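Local coordinates for protein ionotropic glutamate receptor bacterial homologue (Nostoc punctiforme, PDB 2PYY) that binds L-glutamate between the two lobes of its ligand-binding core and, as a bacterial relative of ionotropic glutamate receptors, probably couples that binding to channel opening, at residues P14-N19 with G65-S70; D29-I34 with Y186-P191; L90-R95 with G102-I107; T125-R128 with S133-E136; P138-A143 with V155-P160. One frame throughout, in Å; residues are numbered along the deposited sequence.

In the fold
Contacts 1 and 2 belong to the lobe built on the three-stranded parallel sheet and are tied by backbone bonds of Gly65 with Ile189 and Ile69 with Gly187. Contacts 3, 4 and 5 lie around the mixed sheet of the other lobe, where strands 86-94 and 154-158 are neighbours. Contacts 1, 2, 4 and 5 are buried, whereas contact 3, whose centre is about 19 Å from that of the chain, is only partly so. Their chemistry follows place: contacts 2 and 3 are apolar packing, contact 4 adds a salt bridge at the subunit interface, and contacts 1 and 5 combine apolar packing with polar groups that grip the same glutamate from the two lobes.

Contact 1: residues P14-N19 with G65-S70; sequences PFVLSN and GIAAIS. With GLU (glutamic acid), chain E.
Phe15 and Val16 of the loop 14-19 lean on Ala67 and Ala68, just beyond strand 64-66, in a contact made without a hydrogen bond between the two segments. With its CG beside the backbone N (chi1 -61°), the Phe15 ring comes obliquely to the alanines, and its CD1 lies 4.2 Å from Ala68 CB. The Phe15 CB is 4.1 Å from Ala67 O, a carbonyl whose hydrogen bond goes to Ser27 OG in helix 26-38. Val16 uses one branch: CG1 stands anti to the backbone N (chi1 178°), while CG2 reaches across to within 4.0 Å of Ala67 CA. Phe15 and Val16 also form a classic beta bulge opposite Ile12. Further round the Phe15 ring, Tyr186 and Phe86 each meet it edge-to-face, so the ring sits in an aromatic cluster next to the pocket.

The other side of residues 65-70 serves the bound glutamate. The ligand's amino N gives a hydrogen bond to Ala68 O at 2.7 Å and another to Ser70 OG at 2.8 Å. Ser70 N answers with a 2.8 Å bond to the ligand O, nearly straight at 164°. Ser70 thus takes the ammonium on its OG and the carboxylate on its backbone N; Glu184 OE1 is a second partner of this hydroxyl. One short turn reads both charged ends of the alpha-amino acid group, largely through main-chain atoms, while Phe15 and Val16 pack on its two alanines from the far side.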
# COMPACT_ATOMS: atom_id res chain seq x y z
N PRO B 14 16.17 2.90 11.29
CA PRO B 14 17.43 3.55 10.94
C PRO B 14 17.43 4.31 9.61
O PRO B 14 18.50 4.61 9.07
CB PRO B 14 18.41 2.38 10.91
CG PRO B 14 17.57 1.31 10.29
CD PRO B 14 16.22 1.46 10.97
N PHE B 15 16.25 4.59 9.06
CA PHE B 15 16.17 5.33 7.80
C PHE B 15 16.42 6.83 8.02
O PHE B 15 17.19 7.45 7.30
CB PHE B 15 14.82 5.08 7.11
CG PHE B 15 14.59 3.63 6.78
CD1 PHE B 15 14.06 2.76 7.72
CD2 PHE B 15 15.05 3.12 5.56
CE1 PHE B 15 13.98 1.39 7.46
CE2 PHE B 15 14.98 1.75 5.29
CZ PHE B 15 14.45 0.88 6.24
N VAL B 16 15.78 7.38 9.05
CA VAL B 16 15.94 8.78 9.41
C VAL B 16 16.05 8.92 10.93
O VAL B 16 15.15 8.50 11.66
CB VAL B 16 14.74 9.64 8.95
CG1 VAL B 16 14.94 11.09 9.40
CG2 VAL B 16 14.60 9.57 7.43
N LEU B 17 17.15 9.51 11.39
CA LEU B 17 17.37 9.73 12.83
C LEU B 17 17.72 11.19 13.07
O LEU B 17 18.21 11.87 12.17
CB LEU B 17 18.51 8.87 13.35
CG LEU B 17 18.42 7.35 13.17
CD1 LEU B 17 18.83 6.97 11.77
CD2 LEU B 17 19.36 6.69 14.19
N SER B 18 17.49 11.66 14.30
CA SER B 18 17.77 13.05 14.67
C SER B 18 18.31 13.20 16.10
O SER B 18 17.76 12.65 17.04
CB SER B 18 16.49 13.88 14.53
OG SER B 18 16.68 15.19 15.05
N ASN B 19 19.40 13.96 16.25
CA ASN B 19 20.00 14.20 17.56
C ASN B 19 19.90 15.67 18.00
O ASN B 19 20.61 16.55 17.48
CB ASN B 19 21.46 13.77 17.55
CG ASN B 19 21.62 12.28 17.61
OD1 ASN B 19 21.12 11.62 18.54
ND2 ASN B 19 22.31 11.71 16.63
N GLY B 65 9.32 14.08 -0.83
CA GLY B 65 9.53 13.60 0.52
C GLY B 65 10.20 12.24 0.52
O GLY B 65 10.03 11.46 -0.41
N ILE B 66 10.97 11.95 1.56
CA ILE B 66 11.65 10.67 1.65
C ILE B 66 11.78 10.31 3.12
O ILE B 66 11.95 11.17 3.99
CB ILE B 66 13.06 10.74 1.01
CG1 ILE B 66 13.73 9.37 1.10
CG2 ILE B 66 13.92 11.77 1.74
CD1 ILE B 66 15.09 9.29 0.40
N ALA B 67 11.69 9.01 3.40
CA ALA B 67 11.81 8.48 4.76
C ALA B 67 11.71 6.96 4.59
O ALA B 67 12.58 6.34 3.97
CB ALA B 67 10.68 9.00 5.64
N ALA B 68 10.64 6.40 5.13
CA ALA B 68 10.37 4.98 5.02
C ALA B 68 8.94 4.97 4.48
O ALA B 68 8.02 4.45 5.10
CB ALA B 68 10.42 4.34 6.41
N ILE B 69 8.77 5.57 3.30
CA ILE B 69 7.49 5.72 2.64
C ILE B 69 7.06 4.59 1.70
O ILE B 69 7.55 4.49 0.57
CB ILE B 69 7.45 7.06 1.84
CG1 ILE B 69 7.97 8.20 2.73
CG2 ILE B 69 6.01 7.35 1.38
CD1 ILE B 69 7.96 9.57 2.07
N SER B 70 6.14 3.75 2.15
CA SER B 70 5.66 2.64 1.33
C SER B 70 4.92 3.12 0.09
O SER B 70 4.11 4.04 0.15
CB SER B 70 4.72 1.77 2.16
OG SER B 70 5.41 1.22 3.26
N GLU E . 6.28 2.46 5.65
CA GLU E . 5.17 3.05 6.45
C GLU E . 4.22 3.82 5.53
O GLU E . 4.70 4.28 4.47
CB GLU E . 5.72 3.99 7.52
CG GLU E . 4.66 4.55 8.46
CD GLU E . 5.21 5.61 9.41
OE1 GLU E . 4.50 5.97 10.37
OE2 GLU E . 6.35 6.07 9.20
OXT GLU E . 3.04 3.97 5.88

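Contact 2: residues D29-I34 with Y186-P191; sequences DLWRSI and YGIILP
Helix 26-38 packs against the long strand 175-190 in the lobe that carries the three-stranded parallel sheet, and Ile188 is the residue through which they touch. Its CD1 does all the touching: it lies 3.9 Å from Trp31 CE3 and 3.9 Å from Ile34 CD1. The indole is met at its edge, near the ring plane, and the two side chains cross at about a right angle. Ile34 instead comes end-on, so that the two isoleucines meet tip to tip. Trp31 starts from the helix with CG anti to the backbone N (chi1 172°), which swings the six-membered ring toward the strand although its CB does not point there; its NE1 is hydrogen-bonded to Ser42 OG. One turn of helix separates Trp31 from Ile34, and Ile188 closes on both. Leu64 and Ile66 of strand 64-66 also touch Ile188, while Ala203 and Leu207 of helix 197-209 lie against Ile34. On the same helix, Arg32 NH1 forms a 2.8 Å salt bridge with Asp29 OD1, approaching from above the carboxylate plane. Such aliphatic and aromatic packing between helix and sheet is the ordinary core of an alpha/beta lobe in the periplasmic-binding-protein fold.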
# COMPACT_ATOMS: atom_id res chain seq x y z
N ASP B 29 21.29 9.57 3.96
CA ASP B 29 22.50 9.41 3.13
C ASP B 29 22.18 9.17 1.66
O ASP B 29 22.85 9.69 0.76
CB ASP B 29 23.37 8.24 3.62
CG ASP B 29 23.97 8.50 4.99
OD1 ASP B 29 24.01 9.68 5.40
OD2 ASP B 29 24.41 7.54 5.64
N LEU B 30 21.15 8.37 1.40
CA LEU B 30 20.77 8.10 0.01
C LEU B 30 20.30 9.38 -0.68
O LEU B 30 20.72 9.67 -1.79
CB LEU B 30 19.67 7.03 -0.05
CG LEU B 30 19.25 6.61 -1.46
CD1 LEU B 30 20.44 5.98 -2.15
CD2 LEU B 30 18.09 5.63 -1.38
N TRP B 31 19.42 10.14 -0.04
CA TRP B 31 18.96 11.36 -0.67
C TRP B 31 20.12 12.35 -0.92
O TRP B 31 20.20 12.96 -1.98
CB TRP B 31 17.88 12.04 0.18
CG TRP B 31 17.54 13.38 -0.36
CD1 TRP B 31 17.84 14.59 0.21
CD2 TRP B 31 16.95 13.67 -1.63
NE1 TRP B 31 17.48 15.61 -0.64
CE2 TRP B 31 16.92 15.07 -1.77
CE3 TRP B 31 16.43 12.87 -2.66
CZ2 TRP B 31 16.42 15.69 -2.91
CZ3 TRP B 31 15.93 13.50 -3.80
CH2 TRP B 31 15.92 14.90 -3.90
N ARG B 32 21.00 12.50 0.05
CA ARG B 32 22.14 13.40 -0.09
C ARG B 32 22.97 13.04 -1.33
O ARG B 32 23.38 13.92 -2.07
CB ARG B 32 23.03 13.34 1.15
CG ARG B 32 24.25 14.25 1.10
CD ARG B 32 25.26 13.90 2.19
NE ARG B 32 24.74 14.15 3.54
CZ ARG B 32 24.66 13.22 4.49
NH1 ARG B 32 25.06 11.98 4.24
NH2 ARG B 32 24.19 13.54 5.69
N SER B 33 23.19 11.74 -1.56
CA SER B 33 23.97 11.30 -2.72
C SER B 33 23.26 11.60 -4.03
O SER B 33 23.86 12.05 -5.00
CB SER B 33 24.25 9.80 -2.66
OG SER B 33 24.88 9.45 -1.44
N ILE B 34 21.96 11.31 -4.04
CA ILE B 34 21.13 11.53 -5.21
C ILE B 34 21.15 13.02 -5.54
O ILE B 34 21.30 13.40 -6.70
CB ILE B 34 19.69 11.09 -4.94
CG1 ILE B 34 19.65 9.58 -4.69
CG2 ILE B 34 18.80 11.48 -6.09
CD1 ILE B 34 18.27 9.06 -4.30
N TYR B 186 9.87 0.93 -0.52
CA TYR B 186 9.87 2.36 -0.19
C TYR B 186 10.34 3.12 -1.40
O TYR B 186 11.18 2.63 -2.16
CB TYR B 186 10.83 2.70 0.95
CG TYR B 186 10.57 1.99 2.24
CD1 TYR B 186 9.27 1.62 2.62
CD2 TYR B 186 11.62 1.72 3.11
CE1 TYR B 186 9.04 1.00 3.85
CE2 TYR B 186 11.40 1.11 4.34
CZ TYR B 186 10.11 0.75 4.70
OH TYR B 186 9.92 0.15 5.92
N GLY B 187 9.85 4.35 -1.54
CA GLY B 187 10.24 5.18 -2.66
C GLY B 187 10.22 6.63 -2.22
O GLY B 187 9.83 6.93 -1.07
N ILE B 188 10.67 7.52 -3.09
CA ILE B 188 10.66 8.95 -2.82
C ILE B 188 9.29 9.36 -3.37
O ILE B 188 8.94 8.98 -4.50
CB ILE B 188 11.83 9.67 -3.56
CG1 ILE B 188 13.16 9.28 -2.88
CG2 ILE B 188 11.66 11.19 -3.53
CD1 ILE B 188 14.44 9.66 -3.67
N ILE B 189 8.49 10.06 -2.58
CA ILE B 189 7.17 10.47 -3.04
C ILE B 189 7.29 11.86 -3.63
O ILE B 189 7.97 12.73 -3.07
CB ILE B 189 6.12 10.42 -1.87
CG1 ILE B 189 4.70 10.52 -2.41
CG2 ILE B 189 6.43 11.52 -0.85
CD1 ILE B 189 3.63 10.05 -1.43
N LEU B 190 6.64 12.06 -4.77
CA LEU B 190 6.70 13.32 -5.50
C LEU B 190 5.32 13.71 -5.98
O LEU B 190 4.43 12.87 -6.05
CB LEU B 190 7.58 13.14 -6.74
CG LEU B 190 8.93 12.47 -6.54
CD1 LEU B 190 9.19 11.46 -7.64
CD2 LEU B 190 9.99 13.53 -6.50
N PRO B 191 5.13 15.00 -6.30
CA PRO B 191 3.82 15.43 -6.79
C PRO B 191 3.71 14.94 -8.24
O PRO B 191 4.72 14.64 -8.87
CB PRO B 191 3.90 16.95 -6.69
CG PRO B 191 5.36 17.23 -6.87
CD PRO B 191 6.01 16.16 -6.04

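Contact 3: residues L90-R95 with G102-I107; sequences LQIMVR and GDIRSI
Two isoleucines and a valine make this contact, and their first torsions decide which branches meet. Ile92 holds CG1 beside its backbone N (chi1 -52°) and extends it outward, sending CD1 to the main chain of the loop, while its CG2, anti to the backbone N, turns to Ile104. Val94 has CG1 anti to the carbonyl carbon (chi1 -62°), and this methyl is the one that reaches Ile104. The Ile92 CD1 lies 3.4 Å from Ser106 C and 3.6 Å from Ile107 N, pressed close against the peptide link between those residues.

Ile104 is shared by both partners. Its CG2 stands 3.9 Å from Val94 CG1, and the same methyl is 4.3 Å from Ile92 CG2, so it sits over two residues that lie on one face of the strand. Strand 86-94 is an inner strand of the mixed sheet, flanked by strands 154-158 and 175-190, and the segment 102-107 lies in the connection that leads on to strand 114-118. That connection folds back over the strand by apolar packing, part of it from a methyl on the loop backbone; no hydrogen bond joins the two segments. Ala154 of the neighbouring strand touches both Val94 and Ile104, carrying the apolar patch on to the next strand. Asp109 OD2 gives the loop backbone polar support, accepting a hydrogen bond from Arg105 N and a weak one from Ser106 N.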
# COMPACT_ATOMS: atom_id res chain seq x y z
N LEU B 90 5.67 -5.50 6.24
CA LEU B 90 5.12 -5.53 7.58
C LEU B 90 5.47 -6.83 8.28
O LEU B 90 5.55 -7.88 7.64
CB LEU B 90 3.60 -5.38 7.53
CG LEU B 90 3.08 -4.20 6.72
CD1 LEU B 90 1.56 -4.24 6.67
CD2 LEU B 90 3.57 -2.90 7.33
N GLN B 91 5.68 -6.76 9.58
CA GLN B 91 6.00 -7.94 10.36
C GLN B 91 5.41 -7.80 11.75
O GLN B 91 5.10 -6.70 12.19
CB GLN B 91 7.51 -8.13 10.43
CG GLN B 91 7.95 -9.51 10.90
CD GLN B 91 9.28 -9.92 10.30
OE1 GLN B 91 10.24 -9.15 10.32
NE2 GLN B 91 9.34 -11.14 9.77
N ILE B 92 5.26 -8.93 12.44
CA ILE B 92 4.70 -8.94 13.78
C ILE B 92 5.77 -8.95 14.87
O ILE B 92 6.83 -9.55 14.70
CB ILE B 92 3.79 -10.19 13.98
CG1 ILE B 92 2.75 -10.28 12.85
CG2 ILE B 92 3.08 -10.11 15.31
CD1 ILE B 92 1.89 -11.53 12.89
N MET B 93 5.48 -8.26 15.97
CA MET B 93 6.37 -8.18 17.12
C MET B 93 5.54 -8.27 18.40
O MET B 93 4.56 -7.54 18.56
CB MET B 93 7.16 -6.86 17.12
CG MET B 93 8.05 -6.69 18.34
SD MET B 93 9.10 -5.20 18.30
CE MET B 93 7.90 -3.91 18.84
N VAL B 94 5.92 -9.17 19.31
CA VAL B 94 5.20 -9.34 20.57
C VAL B 94 6.18 -9.32 21.73
O VAL B 94 7.39 -9.34 21.52
CB VAL B 94 4.42 -10.68 20.60
CG1 VAL B 94 3.37 -10.71 19.49
CG2 VAL B 94 5.38 -11.85 20.44
N ARG B 95 5.66 -9.27 22.96
CA ARG B 95 6.51 -9.27 24.15
C ARG B 95 7.12 -10.65 24.34
O ARG B 95 6.48 -11.66 24.06
CB ARG B 95 5.68 -8.91 25.38
CG ARG B 95 5.53 -7.42 25.61
CD ARG B 95 4.66 -7.12 26.83
NE ARG B 95 3.24 -7.21 26.52
CZ ARG B 95 2.54 -8.34 26.54
NH1 ARG B 95 3.12 -9.49 26.85
NH2 ARG B 95 1.25 -8.32 26.21
N GLY B 102 3.59 -17.29 24.77
CA GLY B 102 2.57 -16.42 24.21
C GLY B 102 1.54 -17.19 23.40
O GLY B 102 1.49 -18.42 23.47
N ASP B 103 0.73 -16.48 22.62
CA ASP B 103 -0.29 -17.11 21.79
C ASP B 103 -0.41 -16.43 20.43
O ASP B 103 -1.38 -16.62 19.69
CB ASP B 103 -1.65 -17.08 22.50
CG ASP B 103 -2.21 -15.68 22.63
OD1 ASP B 103 -1.54 -14.82 23.25
OD2 ASP B 103 -3.32 -15.43 22.13
N ILE B 104 0.59 -15.62 20.10
CA ILE B 104 0.62 -14.92 18.82
C ILE B 104 1.91 -15.29 18.09
O ILE B 104 3.00 -14.96 18.55
CB ILE B 104 0.57 -13.39 19.03
CG1 ILE B 104 -0.69 -13.03 19.82
CG2 ILE B 104 0.60 -12.69 17.67
CD1 ILE B 104 -0.84 -11.56 20.10
N ARG B 105 1.77 -15.97 16.96
CA ARG B 105 2.92 -16.41 16.19
C ARG B 105 2.81 -16.05 14.72
O ARG B 105 3.79 -16.16 13.98
CB ARG B 105 3.09 -17.92 16.31
CG ARG B 105 3.19 -18.44 17.74
CD ARG B 105 4.59 -18.95 18.02
NE ARG B 105 5.50 -17.87 18.39
CZ ARG B 105 6.81 -17.91 18.18
NH1 ARG B 105 7.37 -18.96 17.60
NH2 ARG B 105 7.57 -16.90 18.58
N SER B 106 1.62 -15.65 14.29
CA SER B 106 1.42 -15.28 12.89
C SER B 106 0.13 -14.49 12.70
O SER B 106 -0.59 -14.22 13.66
CB SER B 106 1.38 -16.54 12.02
OG SER B 106 0.23 -17.32 12.29
N ILE B 107 -0.15 -14.13 11.45
CA ILE B 107 -1.35 -13.37 11.12
C ILE B 107 -2.59 -14.04 11.68
O ILE B 107 -3.48 -13.37 12.21
CB ILE B 107 -1.53 -13.28 9.61
CG1 ILE B 107 -0.18 -13.43 8.91
CG2 ILE B 107 -2.19 -11.96 9.25
CD1 ILE B 107 -0.27 -13.60 7.40

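Contact 4: residues T125-R128 with S133-E136; sequences TYLR and SVLE
Arg128 NH1 meets Glu136 OE2 at 3.0 Å in a salt bridge whose hydrogen bond is weak, bent to 129° at the hydrogen. The two side chains cross at about a right angle, with the guanidinium and carboxylate planes 27° apart. Beside this pair, Leu127 CD1 packs on Val134 CG2 at 3.6 Å, and Val134 CG1 supports the arginine stem, 3.8 Å from Arg128 CG.

Further out, a bend at chi3 (-59°) folds the arginine back over its own helix, where one guanidinium face lies above Thr125 CA. An alanine here removes guanidinium and stem, and is likely to leave the Glu136 carboxylate without its charge partner in this chain and a gap beside Val134 CG1. Arg128 of the second subunit makes a long, weak ion pair with Glu136 OE1, and the Glu136 OE2 of the two subunits lie close; the arginines probably offset that like charge.

Strand 133-137 is the edge of the mixed sheet within its own chain, and it pairs antiparallel with a strand of the second subunit. Helix 122-129 is the crossover of the beta-alpha-beta unit from strand 114-118 to strand 133-137, with Leu127 packed on Val115 and Thr117 of the first strand.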
# COMPACT_ATOMS: atom_id res chain seq x y z
N THR B 125 -3.60 0.37 8.07
CA THR B 125 -4.50 0.07 6.96
C THR B 125 -4.67 -1.46 6.84
O THR B 125 -5.79 -1.98 6.81
CB THR B 125 -3.95 0.64 5.62
OG1 THR B 125 -3.97 2.06 5.68
CG2 THR B 125 -4.81 0.19 4.43
N TYR B 126 -3.55 -2.16 6.78
CA TYR B 126 -3.57 -3.61 6.69
C TYR B 126 -4.40 -4.22 7.83
O TYR B 126 -5.28 -5.06 7.60
CB TYR B 126 -2.14 -4.15 6.70
CG TYR B 126 -2.04 -5.66 6.76
CD1 TYR B 126 -1.78 -6.31 7.97
CD2 TYR B 126 -2.17 -6.43 5.61
CE1 TYR B 126 -1.64 -7.70 8.02
CE2 TYR B 126 -2.02 -7.81 5.65
CZ TYR B 126 -1.76 -8.43 6.86
OH TYR B 126 -1.60 -9.80 6.89
N LEU B 127 -4.13 -3.79 9.06
CA LEU B 127 -4.86 -4.31 10.20
C LEU B 127 -6.36 -4.07 10.10
O LEU B 127 -7.16 -5.00 10.24
CB LEU B 127 -4.32 -3.71 11.50
CG LEU B 127 -2.88 -4.07 11.82
CD1 LEU B 127 -2.37 -3.15 12.92
CD2 LEU B 127 -2.76 -5.53 12.24
N ARG B 128 -6.75 -2.82 9.85
CA ARG B 128 -8.17 -2.47 9.74
C ARG B 128 -8.88 -3.30 8.67
O ARG B 128 -9.93 -3.88 8.91
CB ARG B 128 -8.35 -0.98 9.41
CG ARG B 128 -7.78 -0.04 10.45
CD ARG B 128 -8.36 1.36 10.32
NE ARG B 128 -8.12 1.96 9.01
CZ ARG B 128 -6.97 2.49 8.62
NH1 ARG B 128 -5.93 2.51 9.45
NH2 ARG B 128 -6.85 2.98 7.40
N SER B 133 -8.41 -5.35 15.55
CA SER B 133 -8.47 -4.18 16.42
C SER B 133 -7.08 -3.57 16.48
O SER B 133 -6.10 -4.23 16.83
CB SER B 133 -8.94 -4.58 17.82
OG SER B 133 -10.32 -4.93 17.81
N VAL B 134 -7.01 -2.30 16.11
CA VAL B 134 -5.74 -1.60 16.07
C VAL B 134 -5.68 -0.32 16.90
O VAL B 134 -6.57 0.53 16.84
CB VAL B 134 -5.37 -1.25 14.61
CG1 VAL B 134 -6.52 -0.50 13.96
CG2 VAL B 134 -4.09 -0.41 14.57
N LEU B 135 -4.60 -0.21 17.65
CA LEU B 135 -4.33 0.94 18.50
C LEU B 135 -3.39 1.85 17.71
O LEU B 135 -2.18 1.67 17.73
CB LEU B 135 -3.65 0.49 19.79
CG LEU B 135 -3.28 1.62 20.73
CD1 LEU B 135 -4.54 2.26 21.29
CD2 LEU B 135 -2.41 1.09 21.86
N GLU B 136 -3.97 2.81 17.00
CA GLU B 136 -3.21 3.75 16.20
C GLU B 136 -2.71 4.89 17.08
O GLU B 136 -3.48 5.75 17.53
CB GLU B 136 -4.07 4.29 15.05
CG GLU B 136 -4.46 3.22 14.03
CD GLU B 136 -5.17 3.79 12.80
OE1 GLU B 136 -4.68 4.79 12.24
OE2 GLU B 136 -6.20 3.23 12.39

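Contact 5: residues P138-A143 with V155-P160; sequences PKIEEA and VVFDAP. With GLU (glutamic acid), chain E.
Apolar packing joins Ile140, at the start of helix 140-148, to Phe157 of strand 154-158: Ile140 CD1 lies 3.9 Å from Phe157 CE2, and the side chains cross at about a right angle. Ile140 extends its CG1 branch anti to the backbone N (chi1 165°), which carries CD1 to the ring. Further along, Val155 CG2 rests 3.8 Å from Ala143 O, a second point where the helix touches the strand.

Packing on the ligand uses the rest of the phenyl ring. Phe157 CZ is 3.9 Å from the glutamate CD, and the ligand's OE1 lies at the ring edge, in its plane.

The polar part is a hydrogen bond of 2.6 Å from the ligand N to Asp158 OD2. Tyr186 OH of strand 175-190 is hydrogen-bonded to the same oxygen. An asparagine here has no carboxylate, and would probably leave the ligand's ammonium less well compensated in charge and the grip on the amino group weaker. Two adjacent residues of one strand thus meet different ends of the ligand, Phe157 bordering the side-chain carboxylate and Asp158 binding the amino group, consistent with a pocket for an alpha-amino acid.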
# COMPACT_ATOMS: atom_id res chain seq x y z
N PRO B 138 -0.05 8.25 17.80
CA PRO B 138 0.53 9.36 17.06
C PRO B 138 2.05 9.37 17.04
O PRO B 138 2.66 10.11 16.27
CB PRO B 138 -0.04 10.58 17.78
CG PRO B 138 0.00 10.11 19.22
CD PRO B 138 -0.56 8.69 19.11
N LYS B 139 2.66 8.53 17.86
CA LYS B 139 4.13 8.46 17.97
C LYS B 139 4.60 7.01 17.93
O LYS B 139 4.11 6.17 18.69
CB LYS B 139 4.59 9.09 19.30
CG LYS B 139 4.92 10.56 19.28
CD LYS B 139 6.41 10.77 18.98
CE LYS B 139 6.88 12.21 19.23
NZ LYS B 139 8.38 12.33 19.03
N ILE B 140 5.55 6.72 17.05
CA ILE B 140 6.07 5.36 16.94
C ILE B 140 6.49 4.79 18.30
O ILE B 140 6.21 3.64 18.62
CB ILE B 140 7.28 5.29 16.00
CG1 ILE B 140 8.00 3.95 16.19
CG2 ILE B 140 8.21 6.48 16.26
CD1 ILE B 140 9.20 3.77 15.33
N GLU B 141 7.15 5.62 19.10
CA GLU B 141 7.60 5.18 20.41
C GLU B 141 6.43 4.74 21.29
O GLU B 141 6.57 3.83 22.11
CB GLU B 141 8.38 6.30 21.09
CG GLU B 141 9.27 5.82 22.20
CD GLU B 141 10.45 5.00 21.71
OE1 GLU B 141 11.11 4.37 22.55
OE2 GLU B 141 10.72 5.00 20.48
N GLU B 142 5.28 5.36 21.11
CA GLU B 142 4.11 5.02 21.92
C GLU B 142 3.56 3.64 21.58
O GLU B 142 2.88 3.02 22.40
CB GLU B 142 3.02 6.08 21.76
CG GLU B 142 3.51 7.48 22.10
CD GLU B 142 2.44 8.55 21.89
OE1 GLU B 142 1.80 8.52 20.83
OE2 GLU B 142 2.27 9.41 22.78
N ALA B 143 3.86 3.16 20.38
CA ALA B 143 3.38 1.84 19.99
C ALA B 143 4.17 0.81 20.78
O ALA B 143 3.61 -0.16 21.30
CB ALA B 143 3.58 1.62 18.49
N VAL B 155 2.50 -5.76 18.08
CA VAL B 155 2.76 -4.59 17.26
C VAL B 155 3.06 -5.07 15.84
O VAL B 155 3.77 -6.06 15.64
CB VAL B 155 4.00 -3.81 17.77
CG1 VAL B 155 4.36 -2.71 16.78
CG2 VAL B 155 3.74 -3.24 19.13
N VAL B 156 2.50 -4.39 14.85
CA VAL B 156 2.74 -4.71 13.45
C VAL B 156 3.28 -3.43 12.82
O VAL B 156 2.62 -2.39 12.84
CB VAL B 156 1.45 -5.13 12.72
CG1 VAL B 156 1.73 -5.25 11.23
CG2 VAL B 156 0.96 -6.47 13.26
N PHE B 157 4.47 -3.52 12.25
CA PHE B 157 5.09 -2.36 11.64
C PHE B 157 6.15 -2.80 10.64
O PHE B 157 6.34 -4.00 10.41
CB PHE B 157 5.68 -1.50 12.77
CG PHE B 157 5.85 -0.06 12.41
CD1 PHE B 157 4.85 0.64 11.75
CD2 PHE B 157 7.01 0.62 12.77
CE1 PHE B 157 5.01 2.00 11.45
CE2 PHE B 157 7.18 1.99 12.48
CZ PHE B 157 6.18 2.68 11.82
N ASP B 158 6.83 -1.84 10.04
CA ASP B 158 7.87 -2.14 9.05
C ASP B 158 9.00 -2.99 9.66
O ASP B 158 9.61 -2.61 10.66
CB ASP B 158 8.39 -0.82 8.48
CG ASP B 158 7.29 -0.00 7.84
OD1 ASP B 158 6.31 0.31 8.54
OD2 ASP B 158 7.39 0.32 6.66
N ALA B 159 9.26 -4.15 9.05
CA ALA B 159 10.28 -5.08 9.55
C ALA B 159 11.64 -4.45 9.89
O ALA B 159 12.19 -4.70 10.97
CB ALA B 159 10.47 -6.24 8.55
N PRO B 160 12.19 -3.65 8.96
CA PRO B 160 13.49 -2.99 9.16
C PRO B 160 13.49 -2.12 10.41
O PRO B 160 14.46 -2.08 11.16
CB PRO B 160 13.64 -2.14 7.90
CG PRO B 160 12.86 -2.91 6.87
CD PRO B 160 11.65 -3.38 7.62
N GLU E . 6.28 2.46 5.65
CA GLU E . 5.17 3.05 6.45
C GLU E . 4.22 3.82 5.53
O GLU E . 4.70 4.28 4.47
CB GLU E . 5.72 3.99 7.52
CG GLU E . 4.66 4.55 8.46
CD GLU E . 5.21 5.61 9.41
OE1 GLU E . 4.50 5.97 10.37
OE2 GLU E . 6.35 6.07 9.20
OXT GLU E . 3.04 3.97 5.88